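Local coordinates for Non-structural protein (Porcine reproductive and respiratory syndrome virus, PDB 3IFU) that forms the leader protease at the front of the viral polyprotein, a zinc-binding papain-like cysteine protease that probably also suppresses host interferon production, at residues V140-S144 with L145-D149; C76-S79 with A80-P83; L39-P42 with E43-V46. All coordinates share one frame; numbering follows the deposited sequence.

Contact 1 of 3, residues V140-S144 with L145-D149; sequences VYANS and LHVSD. With ZN (zinc ion), chain B.
S148 O is gripped by an N-H and, more weakly, a CA-H of the facing strand: Y141 N makes a hydrogen bond of 2.7 Å to it, bent to 157° at the hydrogen, and V140 CA comes up beside this bond as a CA-H...O contact. Y141 answers with its own carbonyl, which accepts S148 N at 2.8 Å and has V147 CA close by, completing the hydrogen-bonded pair of a short antiparallel beta hairpin. A142 and V147 form the next, non-hydrogen-bonded pair, and N143 N reaches back to H146 O at 3.1 Å to close the loop end.

Side chains sort onto the two faces of the hairpin. On the face of A142 and V147, the methyl A142 CB meets V147 CG1 at 3.6 Å, while V140 and V147 run side by side with V140 CG1 against V147 CB. On the other face, the Y141 ring turns its edge to the opposite strand: S148 O lies at that edge in the ring plane, and Y141 CE2 ends 3.8 Å from D149 O. With CG anti to the carbonyl carbon (chi1 -68°), the ring lies alongside the S148-D149 backbone.

H146, in the turn, points its imidazole at the zinc ion, with ND1 2.2 Å from the metal; L145 CB sits over one face of the ring, offset toward the rim. C70, C76 and the carboxylate of M180 complete the site. The hairpin edges the four-stranded sheet of the protease domain, next to strand 157-160, and V140 rests on helix 81-87. The bonds on both sides of V147 hold the backbone that carries H146, and because an OXT ligand exists only at a free chain end, this coordination belongs to a chain ending at M180.

Contact 2 of 3, residues C76-S79 with A80-P83; sequences CWLS and AIFP. With ZN (zinc ion), chain B.
A water molecule stands between L78 and F82 where a regular helix would have a direct backbone bond. It donates to L78 O at 2.8 Å and accepts from F82 N at 2.7 Å, bridging the last part of an irregular helical turn, C76-S79, to the start of helix 81-87 in the buried centre of the papain-like protease domain. One residue earlier the chain is joined without water. W77 O accepts A80 N at 2.9 Å, a three-residue step, and also a weak bond from I81 N at 3.4 Å. In the stronger of these the donor lies above the carbonyl plane, 68° out of it, and so not on a lone pair.

The apolar side chains close around this backbone. I81 CD1 sits at the edge of the W77 indole, near the ring plane and 4.3 Å from W77 CZ3. L78 lies alongside I81, where L78 CD2 also approaches I81 CD1, and puts its CG over one face of the same indole, toward the rim. Thus a single isoleucine methyl meets both W77 and L78. Y106 of helix 94-108 packs edge-to-face with W77 and also touches L78 and I81, while F82 packs on G137 of the second subunit.

At the opposite end of the segment C76 leaves the turn for the metal. Its SG lies between the backbone N and the carbonyl carbon (chi1 62°) and binds the zinc ion at 2.5 Å, together with C70, H146 and the end of M180. The turn thus begins with a metal ligand and runs on into helix 81-87. P83 has no N-H to offer the preceding turn; instead, its ring carbon CD rests 3.5 Å from S79 O.

Contact 3 of 3, residues L39-P42 with E43-V46; sequences LQVP and ELGV
This is a local contact round two overlapping type I beta turns, V41 to L44 and P42 to G45, in the long loop region between strand 23-25 and helix 81-87, within the N-terminal zinc finger region but away from any metal. The first turn is closed by a hydrogen bond of 2.7 Å from L44 N to V41 O, nearly straight at 164°, with the donor tilted out of the carbonyl plane. The second turn is wider at its closing ends, P42 O and G45 N standing 3.6 Å apart. P42 occupies the first inner position of the earlier turn, where its ring restrains phi to a value that suits the turn.

V41 lies at the middle of the side-chain packing. Its CG1, anti to the backbone N (chi1 -180°), faces both E43 and L44: it meets L44 CG at 3.9 Å, and the E43 carboxylate oxygen OE1 comes within 3.2 Å of it. E43 crosses V41 at about a right angle and runs alongside P42. A bend in its chain (chi2 88°) folds the carboxylate back over the turn, placing its two oxygens against different carbons, one on valine and the other on proline. The L44 side chain lies beside the V41 carbonyl, with L44 CB 3.5 Å from V41 O, and continues onto P53.

Backbone bonds tie the turns to their surroundings, V41 with G48 and E43 with L61, and E43 O is also hydrogen-bonded to T60 OG1. R52 touches V41 from the same chain. After L44 the path turns sharply at G45, whose phi is positive. Against the proline ring, E43 OE2 stops 3.4 Å from P42 CD.

How the contacts relate
Contacts 1 and 2 share one zinc site and touch directly, their centres about 9 Å apart. H146 comes to the metal from the hairpin and C76 from the helical turn. Beside the ion C76 SG packs 3.3 Å from V147 N; farther from it the hairpin also meets S79 and P83, with S79 OG 2.9 Å from D149 N and V140 CG2 3.6 Å from P83 CB. Contact 3 belongs to the zinc finger region and touches neither: its nearest atoms are about 6 Å from contact 2 and about 13 Å from contact 1. L47, just after 43-46, reaches L78 of contact 2.

Contact 1 of 3, residues V140-S144 with L145-D149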
ATOM      1  N   VAL A 140       0.798   4.014  -8.668  1.00 38.84           N
ATOM      2  CA  VAL A 140       0.237   3.683  -9.958  1.00 40.71           C
ATOM      3  C   VAL A 140       1.423   3.466 -10.877  1.00 40.40           C
ATOM      4  O   VAL A 140       2.219   4.367 -11.095  1.00 37.90           O
ATOM      5  CB  VAL A 140      -0.652   4.826 -10.503  1.00 42.26           C
ATOM      6  CG1 VAL A 140      -1.265   4.419 -11.838  1.00 44.39           C
ATOM      7  CG2 VAL A 140      -1.751   5.147  -9.504  1.00 42.03           C
ATOM      8  N   TYR A 141       1.557   2.244 -11.376  1.00 42.79           N
ATOM      9  CA  TYR A 141       2.638   1.906 -12.285  1.00 43.12           C
ATOM     10  C   TYR A 141       2.069   2.072 -13.666  1.00 43.18           C
ATOM     11  O   TYR A 141       0.891   1.809 -13.877  1.00 43.81           O
ATOM     12  CB  TYR A 141       3.088   0.474 -12.033  1.00 44.77           C
ATOM     13  CG  TYR A 141       3.759   0.347 -10.691  1.00 47.73           C
ATOM     14  CD1 TYR A 141       5.146   0.345 -10.585  1.00 47.33           C
ATOM     15  CD2 TYR A 141       3.004   0.320  -9.513  1.00 47.37           C
ATOM     16  CE1 TYR A 141       5.770   0.326  -9.341  1.00 48.47           C
ATOM     17  CE2 TYR A 141       3.621   0.300  -8.264  1.00 48.36           C
ATOM     18  CZ  TYR A 141       5.005   0.306  -8.185  1.00 48.07           C
ATOM     19  OH  TYR A 141       5.629   0.317  -6.959  1.00 48.82           O
ATOM     20  N   ALA A 142       2.889   2.516 -14.612  1.00 43.87           N
ATOM     21  CA  ALA A 142       2.370   2.736 -15.949  1.00 42.52           C
ATOM     22  C   ALA A 142       3.405   2.811 -17.048  1.00 42.55           C
ATOM     23  O   ALA A 142       4.608   2.832 -16.800  1.00 42.06           O
ATOM     24  CB  ALA A 142       1.543   4.023 -15.951  1.00 40.01           C
ATOM     25  N   ASN A 143       2.899   2.829 -18.275  1.00 43.55           N
ATOM     26  CA  ASN A 143       3.703   2.988 -19.476  1.00 45.25           C
ATOM     27  C   ASN A 143       2.828   3.856 -20.372  1.00 45.95           C
ATOM     28  O   ASN A 143       1.958   4.561 -19.862  1.00 44.77           O
ATOM     29  CB  ASN A 143       4.087   1.636 -20.123  1.00 45.25           C
ATOM     30  CG  ASN A 143       2.896   0.789 -20.548  1.00 44.05           C
ATOM     31  OD1 ASN A 143       3.058  -0.398 -20.834  1.00 46.46           O
ATOM     32  ND2 ASN A 143       1.714   1.381 -20.604  1.00 43.51           N
ATOM     33  N   SER A 144       3.028   3.811 -21.682  1.00 48.31           N
ATOM     34  CA  SER A 144       2.248   4.655 -22.581  1.00 49.44           C
ATOM     35  C   SER A 144       0.821   4.195 -22.908  1.00 49.61           C
ATOM     36  O   SER A 144       0.059   4.932 -23.537  1.00 50.19           O
ATOM     37  CB  SER A 144       3.029   4.874 -23.883  1.00 50.42           C
ATOM     38  OG  SER A 144       3.268   3.649 -24.558  1.00 52.35           O
ATOM     39  N   LEU A 145       0.444   3.000 -22.467  1.00 49.41           N
ATOM     40  CA  LEU A 145      -0.894   2.485 -22.750  1.00 47.68           C
ATOM     41  C   LEU A 145      -1.656   1.953 -21.553  1.00 46.18           C
ATOM     42  O   LEU A 145      -2.886   1.939 -21.562  1.00 47.03           O
ATOM     43  CB  LEU A 145      -0.817   1.371 -23.801  1.00 48.81           C
ATOM     44  CG  LEU A 145      -0.687   1.823 -25.261  1.00 51.23           C
ATOM     45  CD1 LEU A 145       0.097   0.787 -26.058  1.00 51.54           C
ATOM     46  CD2 LEU A 145      -2.076   2.049 -25.855  1.00 49.17           C
ATOM     47  N   HIS A 146      -0.947   1.514 -20.518  1.00 43.97           N
ATOM     48  CA  HIS A 146      -1.632   0.941 -19.369  1.00 41.95           C
ATOM     49  C   HIS A 146      -1.162   1.420 -18.008  1.00 41.28           C
ATOM     50  O   HIS A 146      -0.121   2.058 -17.882  1.00 42.86           O
ATOM     51  CB  HIS A 146      -1.503  -0.572 -19.445  1.00 41.27           C
ATOM     52  CG  HIS A 146      -1.740  -1.120 -20.817  1.00 43.49           C
ATOM     53  ND1 HIS A 146      -3.000  -1.268 -21.353  1.00 41.21           N
ATOM     54  CD2 HIS A 146      -0.874  -1.516 -21.780  1.00 42.63           C
ATOM     55  CE1 HIS A 146      -2.903  -1.737 -22.582  1.00 38.72           C
ATOM     56  NE2 HIS A 146      -1.624  -1.895 -22.866  1.00 41.75           N
ATOM     57  N   VAL A 147      -1.952   1.109 -16.988  1.00 39.85           N
ATOM     58  CA  VAL A 147      -1.621   1.463 -15.616  1.00 37.68           C
ATOM     59  C   VAL A 147      -2.021   0.305 -14.712  1.00 38.27           C
ATOM     60  O   VAL A 147      -2.820  -0.549 -15.099  1.00 37.07           O
ATOM     61  CB  VAL A 147      -2.360   2.749 -15.127  1.00 36.75           C
ATOM     62  CG1 VAL A 147      -2.028   3.923 -16.026  1.00 34.22           C
ATOM     63  CG2 VAL A 147      -3.855   2.512 -15.065  1.00 34.20           C
ATOM     64  N   SER A 148      -1.462   0.287 -13.507  1.00 38.70           N
ATOM     65  CA  SER A 148      -1.758  -0.750 -12.528  1.00 38.17           C
ATOM     66  C   SER A 148      -1.354  -0.240 -11.155  1.00 39.56           C
ATOM     67  O   SER A 148      -0.607   0.741 -11.041  1.00 38.17           O
ATOM     68  CB  SER A 148      -0.983  -2.034 -12.846  1.00 38.11           C
ATOM     69  OG  SER A 148      -1.321  -3.074 -11.941  1.00 38.54           O
ATOM     70  N   ASP A 149      -1.846  -0.902 -10.112  1.00 39.98           N
ATOM     71  CA  ASP A 149      -1.510  -0.502  -8.753  1.00 42.23           C
ATOM     72  C   ASP A 149      -0.274  -1.270  -8.280  1.00 42.01           C
ATOM     73  O   ASP A 149       0.220  -1.081  -7.171  1.00 42.51           O
ATOM     74  CB  ASP A 149      -2.710  -0.734  -7.825  1.00 40.93           C
ATOM     75  CG  ASP A 149      -3.024  -2.202  -7.619  1.00 43.74           C
ATOM     76  OD1 ASP A 149      -3.098  -2.960  -8.610  1.00 47.14           O
ATOM     77  OD2 ASP A 149      -3.210  -2.594  -6.450  1.00 43.22           O
TER
HETATM   78 ZN    ZN B 181      -4.842  -1.430 -20.127  1.00 64.76          ZN

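Contact 2 of 3, residues C76-S79 with A80-P83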
ATOM      1  N   CYS A  76      -7.963  -1.074 -17.314  1.00 44.47           N
ATOM      2  CA  CYS A  76      -6.955  -1.173 -16.277  1.00 43.48           C
ATOM      3  C   CYS A  76      -6.974   0.025 -15.321  1.00 44.21           C
ATOM      4  O   CYS A  76      -6.356  -0.020 -14.257  1.00 43.36           O
ATOM      5  CB  CYS A  76      -5.562  -1.369 -16.902  1.00 41.60           C
ATOM      6  SG  CYS A  76      -4.927  -0.055 -17.986  1.00 40.72           S
ATOM      7  N   TRP A  77      -7.690   1.087 -15.695  1.00 42.27           N
ATOM      8  CA  TRP A  77      -7.793   2.269 -14.844  1.00 42.65           C
ATOM      9  C   TRP A  77      -8.560   1.950 -13.566  1.00 41.73           C
ATOM     10  O   TRP A  77      -8.486   2.695 -12.592  1.00 43.33           O
ATOM     11  CB  TRP A  77      -8.491   3.425 -15.569  1.00 43.93           C
ATOM     12  CG  TRP A  77      -9.711   3.017 -16.333  1.00 46.92           C
ATOM     13  CD1 TRP A  77      -9.767   2.667 -17.652  1.00 47.61           C
ATOM     14  CD2 TRP A  77     -11.046   2.889 -15.826  1.00 47.02           C
ATOM     15  NE1 TRP A  77     -11.050   2.329 -17.998  1.00 48.92           N
ATOM     16  CE2 TRP A  77     -11.859   2.460 -16.898  1.00 49.36           C
ATOM     17  CE3 TRP A  77     -11.635   3.096 -14.569  1.00 49.24           C
ATOM     18  CZ2 TRP A  77     -13.237   2.234 -16.756  1.00 48.74           C
ATOM     19  CZ3 TRP A  77     -13.009   2.870 -14.425  1.00 50.11           C
ATOM     20  CH2 TRP A  77     -13.791   2.445 -15.516  1.00 50.11           C
ATOM     21  N   LEU A  78      -9.300   0.844 -13.571  1.00 42.10           N
ATOM     22  CA  LEU A  78     -10.060   0.428 -12.395  1.00 42.06           C
ATOM     23  C   LEU A  78      -9.076   0.129 -11.274  1.00 43.95           C
ATOM     24  O   LEU A  78      -9.423   0.139 -10.085  1.00 45.40           O
ATOM     25  CB  LEU A  78     -10.890  -0.825 -12.697  1.00 39.23           C
ATOM     26  CG  LEU A  78     -12.223  -0.634 -13.421  1.00 37.15           C
ATOM     27  CD1 LEU A  78     -12.833  -1.981 -13.740  1.00 34.22           C
ATOM     28  CD2 LEU A  78     -13.158   0.168 -12.543  1.00 36.34           C
ATOM     29  N   SER A  79      -7.840  -0.133 -11.682  1.00 43.07           N
ATOM     30  CA  SER A  79      -6.752  -0.442 -10.773  1.00 41.54           C
ATOM     31  C   SER A  79      -6.060   0.820 -10.233  1.00 40.52           C
ATOM     32  O   SER A  79      -5.327   0.755  -9.254  1.00 40.66           O
ATOM     33  CB  SER A  79      -5.751  -1.335 -11.512  1.00 43.03           C
ATOM     34  OG  SER A  79      -4.565  -1.517 -10.772  1.00 50.02           O
ATOM     35  N   ALA A  80      -6.299   1.971 -10.861  1.00 39.18           N
ATOM     36  CA  ALA A  80      -5.674   3.215 -10.420  1.00 37.19           C
ATOM     37  C   ALA A  80      -6.543   4.038  -9.467  1.00 37.52           C
ATOM     38  O   ALA A  80      -6.052   4.977  -8.825  1.00 35.28           O
ATOM     39  CB  ALA A  80      -5.289   4.055 -11.625  1.00 36.94           C
ATOM     40  N   ILE A  81      -7.819   3.676  -9.358  1.00 36.12           N
ATOM     41  CA  ILE A  81      -8.746   4.399  -8.491  1.00 36.99           C
ATOM     42  C   ILE A  81      -8.310   4.515  -7.019  1.00 37.61           C
ATOM     43  O   ILE A  81      -8.241   5.623  -6.474  1.00 36.85           O
ATOM     44  CB  ILE A  81     -10.171   3.790  -8.570  1.00 35.46           C
ATOM     45  CG1 ILE A  81     -10.650   3.801 -10.028  1.00 37.25           C
ATOM     46  CG2 ILE A  81     -11.132   4.594  -7.707  1.00 32.76           C
ATOM     47  CD1 ILE A  81     -12.099   3.475 -10.215  1.00 36.73           C
ATOM     48  N   PHE A  82      -8.004   3.388  -6.383  1.00 36.62           N
ATOM     49  CA  PHE A  82      -7.581   3.407  -4.990  1.00 36.94           C
ATOM     50  C   PHE A  82      -6.262   4.156  -4.735  1.00 36.52           C
ATOM     51  O   PHE A  82      -6.201   5.013  -3.853  1.00 40.16           O
ATOM     52  CB  PHE A  82      -7.472   1.981  -4.433  1.00 38.03           C
ATOM     53  CG  PHE A  82      -7.030   1.933  -3.005  1.00 37.46           C
ATOM     54  CD1 PHE A  82      -7.876   2.360  -1.987  1.00 37.97           C
ATOM     55  CD2 PHE A  82      -5.737   1.542  -2.678  1.00 37.53           C
ATOM     56  CE1 PHE A  82      -7.441   2.408  -0.662  1.00 35.92           C
ATOM     57  CE2 PHE A  82      -5.295   1.586  -1.357  1.00 36.87           C
ATOM     58  CZ  PHE A  82      -6.152   2.023  -0.348  1.00 37.06           C
ATOM     59  N   PRO A  83      -5.184   3.836  -5.480  1.00 36.07           N
ATOM     60  CA  PRO A  83      -3.912   4.536  -5.259  1.00 34.80           C
ATOM     61  C   PRO A  83      -4.005   6.058  -5.401  1.00 35.35           C
ATOM     62  O   PRO A  83      -3.429   6.800  -4.601  1.00 34.88           O
ATOM     63  CB  PRO A  83      -2.993   3.918  -6.305  1.00 31.83           C
ATOM     64  CG  PRO A  83      -3.511   2.540  -6.405  1.00 32.68           C
ATOM     65  CD  PRO A  83      -5.003   2.737  -6.443  1.00 32.72           C
TER
HETATM   66 ZN    ZN B 181      -4.842  -1.430 -20.127  1.00 64.76          ZN
HETATM   67  O   HOH W   1      -8.041   1.138  -7.805  1.00 38.24           O

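Contact 3 of 3, residues L39-P42 with E43-V46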
ATOM      1  N   LEU A  39     -28.045 -10.164 -12.874  1.00 83.99           N
ATOM      2  CA  LEU A  39     -27.830  -8.734 -12.745  1.00 81.63           C
ATOM      3  C   LEU A  39     -26.645  -8.328 -13.617  1.00 80.32           C
ATOM      4  O   LEU A  39     -26.568  -7.191 -14.082  1.00 80.59           O
ATOM      5  CB  LEU A  39     -27.560  -8.387 -11.278  1.00 80.65           C
ATOM      6  CG  LEU A  39     -28.733  -8.602 -10.315  1.00 79.49           C
ATOM      7  CD1 LEU A  39     -28.238  -8.597  -8.883  1.00 78.79           C
ATOM      8  CD2 LEU A  39     -29.779  -7.514 -10.532  1.00 78.84           C
ATOM      9  N   GLN A  40     -25.731  -9.269 -13.839  1.00 78.33           N
ATOM     10  CA  GLN A  40     -24.552  -9.021 -14.657  1.00 76.26           C
ATOM     11  C   GLN A  40     -24.918  -8.243 -15.912  1.00 75.49           C
ATOM     12  O   GLN A  40     -25.968  -8.472 -16.509  1.00 75.99           O
ATOM     13  CB  GLN A  40     -23.882 -10.343 -15.044  1.00 75.94           C
ATOM     14  CG  GLN A  40     -23.054 -10.982 -13.934  1.00 76.39           C
ATOM     15  CD  GLN A  40     -22.471 -12.326 -14.341  1.00 77.18           C
ATOM     16  OE1 GLN A  40     -22.371 -12.636 -15.531  1.00 76.69           O
ATOM     17  NE2 GLN A  40     -22.071 -13.126 -13.353  1.00 76.04           N
ATOM     18  N   VAL A  41     -24.044  -7.317 -16.297  1.00 74.80           N
ATOM     19  CA  VAL A  41     -24.247  -6.487 -17.478  1.00 73.79           C
ATOM     20  C   VAL A  41     -23.226  -6.890 -18.539  1.00 74.28           C
ATOM     21  O   VAL A  41     -22.142  -6.317 -18.628  1.00 75.37           O
ATOM     22  CB  VAL A  41     -24.078  -4.987 -17.135  1.00 72.13           C
ATOM     23  CG1 VAL A  41     -24.291  -4.136 -18.370  1.00 71.13           C
ATOM     24  CG2 VAL A  41     -25.065  -4.592 -16.056  1.00 70.80           C
ATOM     25  N   PRO A  42     -23.571  -7.890 -19.362  1.00 74.81           N
ATOM     26  CA  PRO A  42     -22.713  -8.410 -20.431  1.00 74.37           C
ATOM     27  C   PRO A  42     -21.950  -7.359 -21.222  1.00 74.55           C
ATOM     28  O   PRO A  42     -20.812  -7.591 -21.629  1.00 74.65           O
ATOM     29  CB  PRO A  42     -23.691  -9.189 -21.301  1.00 73.76           C
ATOM     30  CG  PRO A  42     -24.644  -9.750 -20.280  1.00 75.00           C
ATOM     31  CD  PRO A  42     -24.892  -8.552 -19.383  1.00 74.70           C
ATOM     32  N   GLU A  43     -22.569  -6.203 -21.433  1.00 74.49           N
ATOM     33  CA  GLU A  43     -21.936  -5.138 -22.205  1.00 75.34           C
ATOM     34  C   GLU A  43     -20.734  -4.501 -21.504  1.00 75.00           C
ATOM     35  O   GLU A  43     -19.999  -3.720 -22.116  1.00 74.64           O
ATOM     36  CB  GLU A  43     -22.962  -4.048 -22.544  1.00 77.04           C
ATOM     37  CG  GLU A  43     -24.310  -4.575 -23.026  1.00 78.61           C
ATOM     38  CD  GLU A  43     -25.275  -4.857 -21.880  1.00 80.96           C
ATOM     39  OE1 GLU A  43     -25.757  -3.885 -21.253  1.00 82.33           O
ATOM     40  OE2 GLU A  43     -25.550  -6.044 -21.604  1.00 80.35           O
ATOM     41  N   LEU A  44     -20.529  -4.832 -20.229  1.00 73.80           N
ATOM     42  CA  LEU A  44     -19.415  -4.270 -19.461  1.00 71.84           C
ATOM     43  C   LEU A  44     -18.313  -5.270 -19.106  1.00 71.06           C
ATOM     44  O   LEU A  44     -17.780  -5.231 -17.999  1.00 71.09           O
ATOM     45  CB  LEU A  44     -19.934  -3.636 -18.168  1.00 71.23           C
ATOM     46  CG  LEU A  44     -20.793  -2.376 -18.257  1.00 69.53           C
ATOM     47  CD1 LEU A  44     -21.215  -1.963 -16.861  1.00 68.18           C
ATOM     48  CD2 LEU A  44     -20.010  -1.262 -18.926  1.00 68.48           C
ATOM     49  N   GLY A  45     -17.976  -6.152 -20.045  1.00 70.02           N
ATOM     50  CA  GLY A  45     -16.935  -7.147 -19.823  1.00 67.99           C
ATOM     51  C   GLY A  45     -16.756  -7.628 -18.395  1.00 66.50           C
ATOM     52  O   GLY A  45     -17.714  -8.045 -17.735  1.00 67.75           O
ATOM     53  N   VAL A  46     -15.515  -7.575 -17.920  1.00 65.25           N
ATOM     54  CA  VAL A  46     -15.172  -7.995 -16.561  1.00 63.06           C
ATOM     55  C   VAL A  46     -15.882  -7.157 -15.498  1.00 61.65           C
ATOM     56  O   VAL A  46     -16.299  -7.678 -14.460  1.00 61.05           O
ATOM     57  CB  VAL A  46     -13.651  -7.895 -16.325  1.00 62.60           C
ATOM     58  CG1 VAL A  46     -13.307  -8.321 -14.907  1.00 61.75           C
ATOM     59  CG2 VAL A  46     -12.923  -8.761 -17.335  1.00 64.87           C
TER